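Local coordinates for putative GH105 family protein (Salmonella enterica subsp. enterica serovar Paratyphi A, PDB 3QWT) that probably acts as a glycoside hydrolase of family 105, a family of alpha/alpha-toroid enzymes that release unsaturated uronic sugars, although its own substrate is unknown, at residues Met153-Leu158 and Asp168-Met173; Leu200-Leu205 and Gly211-Gly216; Ile239-Phe244 and Gln262-Gln267. All coordinates share one frame; numbering follows the deposited sequence.

Contact 1 (Met153-Leu158 and Asp168-Met173); sequences MQHITL and DDTLMM
H155 and T170 face each other with their CA atoms 6.2 Å apart, the closest backbone approach between an irregular loop, 153-158, and the 168-173 segment at helix 170-184, one of the helices of the alpha/alpha toroid. The loop bends at H155, the centre of an inverse gamma turn closed by I156 N on Q154 O. In the other segment, D169 O accepts from both M172 N and M173 N. The main side-chain link is between ND1 of H155 and OG1 of T170, a nearly straight hydrogen bond (2.8 Å, 166°) in which either atom could be the donor. With its CG anti to the backbone N (chi1 -168°), the histidine swings its ring across to T170, and the hydroxyl meets the ring edge near its plane. CE1 of H155 lies 3.7 Å from CB of D169, whose carboxylate plane is turned 62° from the imidazole. D169 spends its oxygens elsewhere, OD1 on W236 and OD2 on H215. On its other nitrogen, NE2, H155 bonds a glycerol molecule that probably came from the crystallisation liquor but may mark a pocket. Within the protein, stacking on W167 and the ND1 bond to T170 limit the rotation of the ring. A water also bridges the segments, donating to M153 O and lying within hydrogen-bonding distance of T170 OG1. M153, a selenomethionine, adds apolar cover: its CB approaches the threonine methyl, while the extended chain beyond carries the selenium away from the helix. T170 thus turns its two branches to different neighbours, OG1 to imidazole and water, CG2 to CB of M153 at 4.1 Å.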
HETATM    1  N   MSE A 153     -21.988  25.030 -13.123  1.00 32.24           N
HETATM    2  CA  MSE A 153     -21.506  26.344 -12.715  1.00 30.40           C
HETATM    3  C   MSE A 153     -22.191  27.443 -13.528  1.00 33.51           C
HETATM    4  O   MSE A 153     -22.187  27.417 -14.764  1.00 36.30           O
HETATM    5  CB  MSE A 153     -20.001  26.427 -12.859  1.00 23.59           C
HETATM    6  CG  MSE A 153     -19.290  25.587 -11.813  1.00 31.95           C
HETATM    7 SE   MSE A 153     -17.411  26.021 -11.768  0.74 39.16          SE
HETATM    8  CE  MSE A 153     -16.978  25.362  -9.984  1.00 25.60           C
ATOM      9  N   GLN A 154     -22.807  28.390 -12.832  1.00 29.59           N
ATOM     10  CA  GLN A 154     -23.524  29.449 -13.516  1.00 35.61           C
ATOM     11  C   GLN A 154     -22.530  30.531 -13.909  1.00 39.21           C
ATOM     12  O   GLN A 154     -21.727  30.962 -13.082  1.00 39.11           O
ATOM     13  CB  GLN A 154     -24.624  30.012 -12.626  1.00 37.45           C
ATOM     14  CG  GLN A 154     -25.393  31.163 -13.246  1.00 35.65           C
ATOM     15  CD  GLN A 154     -26.598  31.523 -12.422  1.00 40.48           C
ATOM     16  OE1 GLN A 154     -27.493  30.693 -12.198  1.00 37.84           O
ATOM     17  NE2 GLN A 154     -26.628  32.759 -11.941  1.00 42.74           N
ATOM     18  N   HIS A 155     -22.556  30.945 -15.173  1.00 35.96           N
ATOM     19  CA  HIS A 155     -21.613  31.963 -15.622  1.00 36.33           C
ATOM     20  C   HIS A 155     -21.975  33.338 -15.059  1.00 43.93           C
ATOM     21  O   HIS A 155     -22.369  34.237 -15.808  1.00 41.94           O
ATOM     22  CB  HIS A 155     -21.515  32.012 -17.152  1.00 33.68           C
ATOM     23  CG  HIS A 155     -20.363  32.830 -17.650  1.00 38.08           C
ATOM     24  ND1 HIS A 155     -19.083  32.323 -17.760  1.00 41.64           N
ATOM     25  CD2 HIS A 155     -20.288  34.123 -18.045  1.00 33.47           C
ATOM     26  CE1 HIS A 155     -18.277  33.265 -18.219  1.00 40.24           C
ATOM     27  NE2 HIS A 155     -18.983  34.366 -18.399  1.00 36.68           N
ATOM     28  N   ILE A 156     -21.841  33.497 -13.738  1.00 40.81           N
ATOM     29  CA  ILE A 156     -22.113  34.774 -13.101  1.00 33.76           C
ATOM     30  C   ILE A 156     -20.918  35.723 -13.183  1.00 37.69           C
ATOM     31  O   ILE A 156     -19.773  35.353 -12.943  1.00 36.75           O
ATOM     32  CB  ILE A 156     -22.582  34.634 -11.637  1.00 35.97           C
ATOM     33  CG1 ILE A 156     -22.973  36.007 -11.076  1.00 31.53           C
ATOM     34  CG2 ILE A 156     -21.494  34.038 -10.783  1.00 39.07           C
ATOM     35  CD1 ILE A 156     -23.480  35.952  -9.651  1.00 30.57           C
ATOM     36  N   THR A 157     -21.223  36.970 -13.491  1.00 32.31           N
ATOM     37  CA  THR A 157     -20.234  37.939 -13.916  1.00 37.69           C
ATOM     38  C   THR A 157     -20.198  39.168 -12.990  1.00 42.22           C
ATOM     39  O   THR A 157     -21.008  39.270 -12.068  1.00 47.52           O
ATOM     40  CB  THR A 157     -20.573  38.291 -15.371  1.00 42.17           C
ATOM     41  OG1 THR A 157     -19.905  37.358 -16.229  1.00 51.95           O
ATOM     42  CG2 THR A 157     -20.235  39.710 -15.741  1.00 42.24           C
ATOM     43  N   LEU A 158     -19.246  40.077 -13.197  1.00 42.46           N
ATOM     44  CA  LEU A 158     -19.235  41.333 -12.448  1.00 42.37           C
ATOM     45  C   LEU A 158     -20.551  42.067 -12.676  1.00 46.40           C
ATOM     46  O   LEU A 158     -21.081  42.717 -11.767  1.00 47.48           O
ATOM     47  CB  LEU A 158     -18.079  42.235 -12.897  1.00 38.41           C
ATOM     48  CG  LEU A 158     -16.698  42.067 -12.258  1.00 44.17           C
ATOM     49  CD1 LEU A 158     -15.636  42.743 -13.107  1.00 38.57           C
ATOM     50  CD2 LEU A 158     -16.672  42.638 -10.839  1.00 41.10           C
ATOM     51  N   ASP A 168     -19.066  28.621 -22.526  1.00 25.15           N
ATOM     52  CA  ASP A 168     -17.708  28.136 -22.795  1.00 27.64           C
ATOM     53  C   ASP A 168     -16.674  28.727 -21.813  1.00 26.27           C
ATOM     54  O   ASP A 168     -15.869  28.009 -21.243  1.00 33.98           O
ATOM     55  CB  ASP A 168     -17.266  28.535 -24.201  1.00 22.41           C
ATOM     56  CG  ASP A 168     -18.250  28.088 -25.292  1.00 34.70           C
ATOM     57  OD1 ASP A 168     -19.166  27.289 -25.022  1.00 35.50           O
ATOM     58  OD2 ASP A 168     -18.096  28.539 -26.437  1.00 40.61           O
ATOM     59  N   ASP A 169     -16.706  30.050 -21.678  1.00 25.81           N
ATOM     60  CA  ASP A 169     -15.678  30.827 -21.010  1.00 27.22           C
ATOM     61  C   ASP A 169     -15.452  30.331 -19.566  1.00 32.84           C
ATOM     62  O   ASP A 169     -14.356  30.433 -19.015  1.00 40.33           O
ATOM     63  CB  ASP A 169     -16.058  32.326 -21.022  1.00 34.67           C
ATOM     64  CG  ASP A 169     -16.414  32.853 -22.447  1.00 45.39           C
ATOM     65  OD1 ASP A 169     -15.692  33.730 -22.984  1.00 40.44           O
ATOM     66  OD2 ASP A 169     -17.421  32.396 -23.032  1.00 41.98           O
ATOM     67  N   THR A 170     -16.496  29.794 -18.956  1.00 25.96           N
ATOM     68  CA  THR A 170     -16.382  29.292 -17.602  1.00 32.30           C
ATOM     69  C   THR A 170     -15.246  28.293 -17.524  1.00 31.12           C
ATOM     70  O   THR A 170     -14.570  28.233 -16.519  1.00 24.43           O
ATOM     71  CB  THR A 170     -17.683  28.644 -17.142  1.00 31.40           C
ATOM     72  OG1 THR A 170     -18.730  29.616 -17.204  1.00 34.69           O
ATOM     73  CG2 THR A 170     -17.567  28.121 -15.722  1.00 27.89           C
ATOM     74  N   LEU A 171     -15.006  27.526 -18.589  1.00 27.73           N
ATOM     75  CA  LEU A 171     -13.992  26.475 -18.465  1.00 33.86           C
ATOM     76  C   LEU A 171     -12.602  27.057 -18.240  1.00 31.84           C
ATOM     77  O   LEU A 171     -11.783  26.454 -17.544  1.00 28.33           O
ATOM     78  CB  LEU A 171     -14.021  25.477 -19.636  1.00 32.44           C
ATOM     79  CG  LEU A 171     -15.224  24.518 -19.590  1.00 37.42           C
ATOM     80  CD1 LEU A 171     -15.510  23.908 -20.950  1.00 41.08           C
ATOM     81  CD2 LEU A 171     -15.034  23.419 -18.539  1.00 33.99           C
HETATM   82  N   MSE A 172     -12.354  28.236 -18.806  1.00 25.32           N
HETATM   83  CA  MSE A 172     -11.053  28.875 -18.695  1.00 29.02           C
HETATM   84  C   MSE A 172     -10.908  29.704 -17.410  1.00 40.33           C
HETATM   85  O   MSE A 172      -9.864  29.654 -16.743  1.00 42.41           O
HETATM   86  CB  MSE A 172     -10.789  29.763 -19.921  1.00 33.79           C
HETATM   87  CG  MSE A 172      -9.490  30.565 -19.876  1.00 29.06           C
HETATM   88 SE   MSE A 172      -7.901  29.454 -20.131  0.77 52.11          SE
HETATM   89  CE  MSE A 172      -7.045  29.789 -18.409  1.00 42.37           C
HETATM   90  N   MSE A 173     -11.949  30.461 -17.074  1.00 35.89           N
HETATM   91  CA  MSE A 173     -11.875  31.450 -15.997  1.00 32.55           C
HETATM   92  C   MSE A 173     -12.063  30.905 -14.573  1.00 34.14           C
HETATM   93  O   MSE A 173     -11.639  31.549 -13.617  1.00 32.44           O
HETATM   94  CB  MSE A 173     -12.897  32.555 -16.220  1.00 31.02           C
HETATM   95  CG  MSE A 173     -12.933  33.100 -17.638  1.00 31.39           C
HETATM   96 SE   MSE A 173     -11.175  33.440 -18.400  0.67 42.83          SE
HETATM   97  CE  MSE A 173     -11.773  33.596 -20.265  1.00 45.84           C
TER
HETATM   98  O   HOH W   1     -20.620  27.979 -17.123  1.00 28.67           O

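Contact 2 (Leu200-Leu205 and Gly211-Gly216); sequences LHVQNL and GLWFHG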
ATOM      1  N   LEU A 200     -20.364  18.202 -17.812  1.00 35.29           N
ATOM      2  CA  LEU A 200     -21.661  18.860 -17.938  1.00 31.12           C
ATOM      3  C   LEU A 200     -21.594  19.926 -19.014  1.00 26.68           C
ATOM      4  O   LEU A 200     -22.550  20.094 -19.783  1.00 29.66           O
ATOM      5  CB  LEU A 200     -22.126  19.486 -16.615  1.00 29.62           C
ATOM      6  CG  LEU A 200     -23.604  19.887 -16.637  1.00 30.75           C
ATOM      7  CD1 LEU A 200     -24.473  18.655 -16.869  1.00 29.13           C
ATOM      8  CD2 LEU A 200     -24.026  20.585 -15.353  1.00 29.29           C
ATOM      9  N   HIS A 201     -20.478  20.659 -19.060  1.00 21.03           N
ATOM     10  CA  HIS A 201     -20.312  21.683 -20.078  1.00 29.20           C
ATOM     11  C   HIS A 201     -20.355  21.032 -21.471  1.00 36.73           C
ATOM     12  O   HIS A 201     -21.087  21.499 -22.341  1.00 32.94           O
ATOM     13  CB  HIS A 201     -19.043  22.506 -19.880  1.00 25.65           C
ATOM     14  CG  HIS A 201     -19.198  23.619 -18.884  1.00 33.45           C
ATOM     15  ND1 HIS A 201     -19.279  23.395 -17.526  1.00 34.71           N
ATOM     16  CD2 HIS A 201     -19.331  24.955 -19.055  1.00 39.67           C
ATOM     17  CE1 HIS A 201     -19.438  24.550 -16.902  1.00 40.57           C
ATOM     18  NE2 HIS A 201     -19.483  25.512 -17.805  1.00 36.10           N
ATOM     19  N   VAL A 202     -19.589  19.955 -21.657  1.00 27.94           N
ATOM     20  CA  VAL A 202     -19.610  19.211 -22.904  1.00 30.39           C
ATOM     21  C   VAL A 202     -21.046  18.842 -23.257  1.00 34.28           C
ATOM     22  O   VAL A 202     -21.511  19.161 -24.346  1.00 28.56           O
ATOM     23  CB  VAL A 202     -18.723  17.945 -22.855  1.00 25.01           C
ATOM     24  CG1 VAL A 202     -18.970  17.043 -24.081  1.00 23.74           C
ATOM     25  CG2 VAL A 202     -17.266  18.336 -22.796  1.00 30.56           C
ATOM     26  N   GLN A 203     -21.751  18.200 -22.329  1.00 34.00           N
ATOM     27  CA  GLN A 203     -23.153  17.835 -22.546  1.00 33.06           C
ATOM     28  C   GLN A 203     -23.988  18.981 -23.142  1.00 38.25           C
ATOM     29  O   GLN A 203     -24.786  18.772 -24.050  1.00 38.75           O
ATOM     30  CB  GLN A 203     -23.784  17.367 -21.234  1.00 31.05           C
ATOM     31  CG  GLN A 203     -25.270  17.009 -21.330  1.00 32.92           C
ATOM     32  CD  GLN A 203     -25.781  16.338 -20.050  1.00 37.13           C
ATOM     33  OE1 GLN A 203     -25.206  15.343 -19.582  1.00 37.38           O
ATOM     34  NE2 GLN A 203     -26.854  16.885 -19.474  1.00 30.31           N
ATOM     35  N   ASN A 204     -23.785  20.193 -22.636  1.00 35.78           N
ATOM     36  CA  ASN A 204     -24.673  21.310 -22.936  1.00 37.44           C
ATOM     37  C   ASN A 204     -24.200  22.225 -24.058  1.00 34.69           C
ATOM     38  O   ASN A 204     -25.007  22.932 -24.664  1.00 34.86           O
ATOM     39  CB  ASN A 204     -24.933  22.157 -21.674  1.00 40.39           C
ATOM     40  CG  ASN A 204     -25.863  21.474 -20.680  1.00 45.72           C
ATOM     41  OD1 ASN A 204     -26.659  20.600 -21.039  1.00 39.28           O
ATOM     42  ND2 ASN A 204     -25.773  21.885 -19.417  1.00 49.73           N
ATOM     43  N   LEU A 205     -22.902  22.221 -24.337  1.00 33.91           N
ATOM     44  CA  LEU A 205     -22.343  23.224 -25.240  1.00 36.08           C
ATOM     45  C   LEU A 205     -21.749  22.649 -26.525  1.00 37.46           C
ATOM     46  O   LEU A 205     -21.766  23.309 -27.558  1.00 43.13           O
ATOM     47  CB  LEU A 205     -21.322  24.089 -24.510  1.00 27.38           C
ATOM     48  CG  LEU A 205     -21.940  24.928 -23.387  1.00 36.80           C
ATOM     49  CD1 LEU A 205     -20.883  25.381 -22.372  1.00 36.46           C
ATOM     50  CD2 LEU A 205     -22.714  26.140 -23.942  1.00 35.98           C
ATOM     51  N   GLY A 211     -18.662  19.204 -34.254  1.00 41.51           N
ATOM     52  CA  GLY A 211     -17.443  19.044 -33.484  1.00 40.34           C
ATOM     53  C   GLY A 211     -17.039  20.345 -32.817  1.00 39.85           C
ATOM     54  O   GLY A 211     -16.255  20.359 -31.861  1.00 36.70           O
ATOM     55  N   LEU A 212     -17.582  21.448 -33.315  1.00 34.41           N
ATOM     56  CA  LEU A 212     -17.338  22.740 -32.691  1.00 37.53           C
ATOM     57  C   LEU A 212     -18.324  22.936 -31.531  1.00 40.25           C
ATOM     58  O   LEU A 212     -19.200  22.096 -31.313  1.00 41.88           O
ATOM     59  CB  LEU A 212     -17.455  23.867 -33.728  1.00 33.63           C
ATOM     60  CG  LEU A 212     -16.480  23.710 -34.901  1.00 38.92           C
ATOM     61  CD1 LEU A 212     -16.813  24.649 -36.085  1.00 41.98           C
ATOM     62  CD2 LEU A 212     -15.029  23.888 -34.442  1.00 29.51           C
ATOM     63  N   TRP A 213     -18.197  24.046 -30.807  1.00 35.77           N
ATOM     64  CA  TRP A 213     -19.033  24.302 -29.634  1.00 40.76           C
ATOM     65  C   TRP A 213     -19.945  25.522 -29.766  1.00 41.97           C
ATOM     66  O   TRP A 213     -19.609  26.498 -30.435  1.00 37.74           O
ATOM     67  CB  TRP A 213     -18.151  24.520 -28.408  1.00 37.42           C
ATOM     68  CG  TRP A 213     -17.586  23.274 -27.814  1.00 31.45           C
ATOM     69  CD1 TRP A 213     -16.979  22.252 -28.470  1.00 33.51           C
ATOM     70  CD2 TRP A 213     -17.536  22.949 -26.420  1.00 28.95           C
ATOM     71  NE1 TRP A 213     -16.569  21.286 -27.569  1.00 33.73           N
ATOM     72  CE2 TRP A 213     -16.897  21.696 -26.307  1.00 27.69           C
ATOM     73  CE3 TRP A 213     -17.985  23.589 -25.260  1.00 31.66           C
ATOM     74  CZ2 TRP A 213     -16.691  21.072 -25.071  1.00 34.89           C
ATOM     75  CZ3 TRP A 213     -17.779  22.977 -24.034  1.00 31.13           C
ATOM     76  CH2 TRP A 213     -17.140  21.720 -23.949  1.00 33.21           C
ATOM     77  N   PHE A 214     -21.088  25.475 -29.091  1.00 34.30           N
ATOM     78  CA  PHE A 214     -21.931  26.647 -28.977  1.00 32.84           C
ATOM     79  C   PHE A 214     -21.449  27.553 -27.850  1.00 37.68           C
ATOM     80  O   PHE A 214     -20.936  27.080 -26.830  1.00 26.30           O
ATOM     81  CB  PHE A 214     -23.379  26.230 -28.749  1.00 41.79           C
ATOM     82  CG  PHE A 214     -23.969  25.482 -29.909  1.00 43.79           C
ATOM     83  CD1 PHE A 214     -24.095  26.095 -31.141  1.00 41.24           C
ATOM     84  CD2 PHE A 214     -24.368  24.165 -29.776  1.00 40.93           C
ATOM     85  CE1 PHE A 214     -24.632  25.396 -32.229  1.00 43.18           C
ATOM     86  CE2 PHE A 214     -24.901  23.469 -30.859  1.00 45.05           C
ATOM     87  CZ  PHE A 214     -25.030  24.089 -32.082  1.00 41.99           C
ATOM     88  N   HIS A 215     -21.627  28.852 -28.017  1.00 34.88           N
ATOM     89  CA  HIS A 215     -21.156  29.778 -26.995  1.00 43.44           C
ATOM     90  C   HIS A 215     -21.830  29.543 -25.639  1.00 40.82           C
ATOM     91  O   HIS A 215     -21.147  29.373 -24.625  1.00 37.19           O
ATOM     92  CB  HIS A 215     -21.320  31.243 -27.425  1.00 40.00           C
ATOM     93  CG  HIS A 215     -20.750  32.214 -26.442  1.00 46.15           C
ATOM     94  ND1 HIS A 215     -21.129  33.539 -26.394  1.00 46.52           N
ATOM     95  CD2 HIS A 215     -19.826  32.047 -25.466  1.00 47.26           C
ATOM     96  CE1 HIS A 215     -20.462  34.146 -25.426  1.00 49.39           C
ATOM     97  NE2 HIS A 215     -19.665  33.264 -24.850  1.00 49.83           N
ATOM     98  N   GLY A 216     -23.162  29.523 -25.625  1.00 36.82           N
ATOM     99  CA  GLY A 216     -23.894  29.418 -24.376  1.00 37.75           C
ATOM    100  C   GLY A 216     -25.048  28.427 -24.339  1.00 41.38           C
ATOM    101  O   GLY A 216     -25.532  27.951 -25.377  1.00 36.76           O
TER
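L205, the last residue of helix 188-205, and W213, on the extended loop that returns past the helix end, form the dense part of this contact in the alpha/alpha toroid. CB of L205 lies 3.5 Å from CE3 of the W213 indole, and the carbonyl carbon of L205 sits over one ring face, offset toward the rim. One turn earlier, CG2 of V202 crosses obliquely to CH2 and CZ2 of the same six-membered ring of W213, 3.6 Å from each. L205 reaches the other way too: its CD2 lies 3.3 Å from C of G216, against the backbone of the returning chain. The indole is thus wedged between the last helical turn and helix 255-272, where it meets V263. F214 belongs to this tight part as well, its ring lying beside L205 O with CD2 of F214 at 3.5 Å from that oxygen.

Away from this core the contact slackens. H215, though buried, is turned from the helix and bonds Y354. N204 leads its amide away from the loop to Y219, and Q203, on the partly exposed flank, bonds Q262 of a neighbouring subunit, another copy of this protein, so this side belongs to the assembly.

Among the apolar groups runs one backbone bond across the contact: F214 N gives its hydrogen to L205 O (2.7 Å, 167°), tilted 23° from the carbonyl plane. The chemistry implies a simple division of labour: this one bond satisfies the carbonyl at the helix's end, while apolar contacts, chiefly with the indole, supply the rest of the interface.

Contact 3 (Ile239-Phe244 and Gln262-Gln267); sequences IVIPDF and QVLNAQ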
ATOM      1  N   ILE A 239      -7.681  25.428 -25.612  1.00 38.17           N
ATOM      2  CA  ILE A 239      -6.658  25.777 -24.631  1.00 36.63           C
ATOM      3  C   ILE A 239      -6.770  24.919 -23.379  1.00 37.55           C
ATOM      4  O   ILE A 239      -5.774  24.372 -22.904  1.00 36.00           O
ATOM      5  CB  ILE A 239      -6.792  27.236 -24.201  1.00 33.82           C
ATOM      6  CG1 ILE A 239      -6.323  28.166 -25.329  1.00 31.78           C
ATOM      7  CG2 ILE A 239      -6.013  27.461 -22.916  1.00 30.62           C
ATOM      8  CD1 ILE A 239      -6.627  29.644 -25.111  1.00 31.55           C
ATOM      9  N   VAL A 240      -7.995  24.795 -22.863  1.00 30.35           N
ATOM     10  CA  VAL A 240      -8.222  24.198 -21.555  1.00 31.44           C
ATOM     11  C   VAL A 240      -8.082  22.679 -21.552  1.00 35.47           C
ATOM     12  O   VAL A 240      -7.455  22.097 -20.663  1.00 29.47           O
ATOM     13  CB  VAL A 240      -9.607  24.567 -21.007  1.00 33.20           C
ATOM     14  CG1 VAL A 240      -9.943  23.703 -19.831  1.00 35.98           C
ATOM     15  CG2 VAL A 240      -9.643  26.005 -20.592  1.00 30.75           C
ATOM     16  N   ILE A 241      -8.666  22.021 -22.537  1.00 34.29           N
ATOM     17  CA  ILE A 241      -8.611  20.568 -22.540  1.00 35.63           C
ATOM     18  C   ILE A 241      -7.166  20.051 -22.412  1.00 35.66           C
ATOM     19  O   ILE A 241      -6.892  19.141 -21.625  1.00 37.84           O
ATOM     20  CB  ILE A 241      -9.316  19.969 -23.762  1.00 29.71           C
ATOM     21  CG1 ILE A 241     -10.820  20.245 -23.660  1.00 35.09           C
ATOM     22  CG2 ILE A 241      -9.057  18.462 -23.850  1.00 25.67           C
ATOM     23  CD1 ILE A 241     -11.630  19.783 -24.857  1.00 35.24           C
ATOM     24  N   PRO A 242      -6.240  20.632 -23.175  1.00 29.49           N
ATOM     25  CA  PRO A 242      -4.877  20.117 -23.095  1.00 30.25           C
ATOM     26  C   PRO A 242      -4.257  20.456 -21.757  1.00 29.34           C
ATOM     27  O   PRO A 242      -3.548  19.625 -21.187  1.00 23.04           O
ATOM     28  CB  PRO A 242      -4.157  20.864 -24.226  1.00 29.30           C
ATOM     29  CG  PRO A 242      -5.236  21.184 -25.186  1.00 29.98           C
ATOM     30  CD  PRO A 242      -6.420  21.524 -24.330  1.00 32.96           C
ATOM     31  N   ASP A 243      -4.529  21.654 -21.247  1.00 27.75           N
ATOM     32  CA  ASP A 243      -3.960  22.025 -19.954  1.00 31.47           C
ATOM     33  C   ASP A 243      -4.572  21.214 -18.826  1.00 31.75           C
ATOM     34  O   ASP A 243      -3.882  20.798 -17.899  1.00 28.31           O
ATOM     35  CB  ASP A 243      -4.093  23.528 -19.711  1.00 36.63           C
ATOM     36  CG  ASP A 243      -3.083  24.332 -20.522  1.00 36.80           C
ATOM     37  OD1 ASP A 243      -2.421  23.760 -21.416  1.00 36.69           O
ATOM     38  OD2 ASP A 243      -2.953  25.531 -20.264  1.00 37.06           O
ATOM     39  N   PHE A 244      -5.871  20.971 -18.931  1.00 30.50           N
ATOM     40  CA  PHE A 244      -6.577  20.175 -17.946  1.00 33.96           C
ATOM     41  C   PHE A 244      -6.043  18.732 -17.971  1.00 34.41           C
ATOM     42  O   PHE A 244      -5.740  18.147 -16.924  1.00 30.68           O
ATOM     43  CB  PHE A 244      -8.078  20.241 -18.227  1.00 36.13           C
ATOM     44  CG  PHE A 244      -8.929  19.610 -17.168  1.00 32.38           C
ATOM     45  CD1 PHE A 244      -8.777  19.952 -15.848  1.00 33.72           C
ATOM     46  CD2 PHE A 244      -9.887  18.673 -17.506  1.00 27.57           C
ATOM     47  CE1 PHE A 244      -9.556  19.372 -14.885  1.00 33.05           C
ATOM     48  CE2 PHE A 244     -10.664  18.093 -16.555  1.00 29.29           C
ATOM     49  CZ  PHE A 244     -10.501  18.444 -15.233  1.00 31.24           C
ATOM     50  N   GLN A 262     -11.150  12.794 -27.093  1.00 33.05           N
ATOM     51  CA  GLN A 262     -12.150  12.685 -28.148  1.00 22.40           C
ATOM     52  C   GLN A 262     -12.839  14.007 -28.447  1.00 29.91           C
ATOM     53  O   GLN A 262     -13.004  14.378 -29.613  1.00 32.93           O
ATOM     54  CB  GLN A 262     -13.208  11.642 -27.788  1.00 24.91           C
ATOM     55  CG  GLN A 262     -14.295  11.486 -28.853  1.00 26.92           C
ATOM     56  CD  GLN A 262     -15.487  12.430 -28.644  1.00 34.13           C
ATOM     57  OE1 GLN A 262     -16.237  12.704 -29.576  1.00 37.99           O
ATOM     58  NE2 GLN A 262     -15.676  12.902 -27.420  1.00 27.94           N
ATOM     59  N   VAL A 263     -13.241  14.718 -27.399  1.00 34.84           N
ATOM     60  CA  VAL A 263     -13.860  16.033 -27.560  1.00 30.00           C
ATOM     61  C   VAL A 263     -12.904  17.013 -28.235  1.00 31.52           C
ATOM     62  O   VAL A 263     -13.287  17.759 -29.153  1.00 26.99           O
ATOM     63  CB  VAL A 263     -14.288  16.604 -26.207  1.00 27.94           C
ATOM     64  CG1 VAL A 263     -14.676  18.110 -26.338  1.00 18.69           C
ATOM     65  CG2 VAL A 263     -15.410  15.742 -25.621  1.00 22.71           C
ATOM     66  N   LEU A 264     -11.651  16.995 -27.785  1.00 29.30           N
ATOM     67  CA  LEU A 264     -10.627  17.836 -28.377  1.00 29.72           C
ATOM     68  C   LEU A 264     -10.472  17.509 -29.866  1.00 34.08           C
ATOM     69  O   LEU A 264     -10.447  18.402 -30.719  1.00 36.61           O
ATOM     70  CB  LEU A 264      -9.293  17.659 -27.657  1.00 27.50           C
ATOM     71  CG  LEU A 264      -8.168  18.540 -28.225  1.00 32.28           C
ATOM     72  CD1 LEU A 264      -8.484  20.003 -28.001  1.00 36.88           C
ATOM     73  CD2 LEU A 264      -6.833  18.187 -27.594  1.00 36.93           C
ATOM     74  N   ASN A 265     -10.374  16.223 -30.171  1.00 32.83           N
ATOM     75  CA  ASN A 265     -10.207  15.788 -31.556  1.00 38.87           C
ATOM     76  C   ASN A 265     -11.336  16.233 -32.473  1.00 33.52           C
ATOM     77  O   ASN A 265     -11.096  16.813 -33.526  1.00 43.47           O
ATOM     78  CB  ASN A 265     -10.037  14.272 -31.626  1.00 43.60           C
ATOM     79  CG  ASN A 265      -8.605  13.870 -31.838  1.00 43.61           C
ATOM     80  OD1 ASN A 265      -8.164  13.697 -32.971  1.00 35.71           O
ATOM     81  ND2 ASN A 265      -7.855  13.742 -30.745  1.00 45.55           N
ATOM     82  N   ALA A 266     -12.566  15.958 -32.065  1.00 34.22           N
ATOM     83  CA  ALA A 266     -13.717  16.364 -32.840  1.00 37.77           C
ATOM     84  C   ALA A 266     -13.627  17.863 -33.131  1.00 41.69           C
ATOM     85  O   ALA A 266     -13.954  18.304 -34.229  1.00 39.30           O
ATOM     86  CB  ALA A 266     -14.996  16.032 -32.100  1.00 31.83           C
ATOM     87  N   GLN A 267     -13.172  18.645 -32.153  1.00 38.03           N
ATOM     88  CA  GLN A 267     -13.042  20.083 -32.380  1.00 38.63           C
ATOM     89  C   GLN A 267     -11.918  20.407 -33.357  1.00 39.20           C
ATOM     90  O   GLN A 267     -12.109  21.157 -34.296  1.00 37.48           O
ATOM     91  CB  GLN A 267     -12.828  20.881 -31.090  1.00 33.68           C
ATOM     92  CG  GLN A 267     -12.945  22.396 -31.341  1.00 32.72           C
ATOM     93  CD  GLN A 267     -12.432  23.243 -30.195  1.00 41.05           C
ATOM     94  OE1 GLN A 267     -11.291  23.089 -29.752  1.00 44.80           O
ATOM     95  NE2 GLN A 267     -13.273  24.152 -29.711  1.00 37.01           N
TER
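I241 and L264 come closest by their CA atoms across 231-248 and 255-272, two successive antiparallel helices of the alpha/alpha toroid. The short axes pass 10.1 Å apart with 148° between their directions, and the CA atoms of I241 and L264 come to 6.8 Å. The chief bump is I241. It settles in the groove between V263 and L264: its CD1 pushes toward CG1 of V263 at 3.8 Å and ends close to the backbone N of L264, while its CG2 lies 3.9 Å from L264 CB. The ethyl branch gains this reach because CG1 stands anti to the carbonyl carbon (chi1 -67°) and the chain runs on straight to CD1. I241 and V263 meet at about a right angle, whereas I241 and L264 slide past each other in opposite directions.

Beside the isoleucine, the puckered ring of P242 meets L264 crosswise, CG to CD2, at a longer distance than the isoleucine contacts. The proline nitrogen lacks the usual bond to the preceding turn, so the helix is kinked here. All four touching residues are buried and apolar; F198 covers I241 from helix 188-205, and A307 packs on L264 from helix 294-309.

Farther along, polar ties join the same two helices: Q267 bonds T238 through OE1 and the backbone oxygen of N234 through NE2. In the apolar part the leucine reaches across toward P242, its CG anti to the backbone N (chi1 -179°), which brings CD2 of L264 to 4.2 Å from CG of P242.

Overall arrangement
All three contacts are buried, but their chemistry differs. Contact 3 is purely apolar side-chain packing between two helices; contact 2 joins a helix end to its following loop by apolar contacts and one backbone bond; contact 1 is the polar one, set beside a bound glycerol. Contact 2 lies about 16 Å from the chain's centre, centre to centre, contacts 1 and 3 about 12 Å. Contacts 1 and 2 rest on consecutive helices, 170-184 and 188-205, and touch directly where H215 O meets D168 N. Contacts 2 and 3 both reach the same neighbouring subunit. The farthest pair, 1 and 3, about 18 Å between centres, still meet where V240 packs on M172.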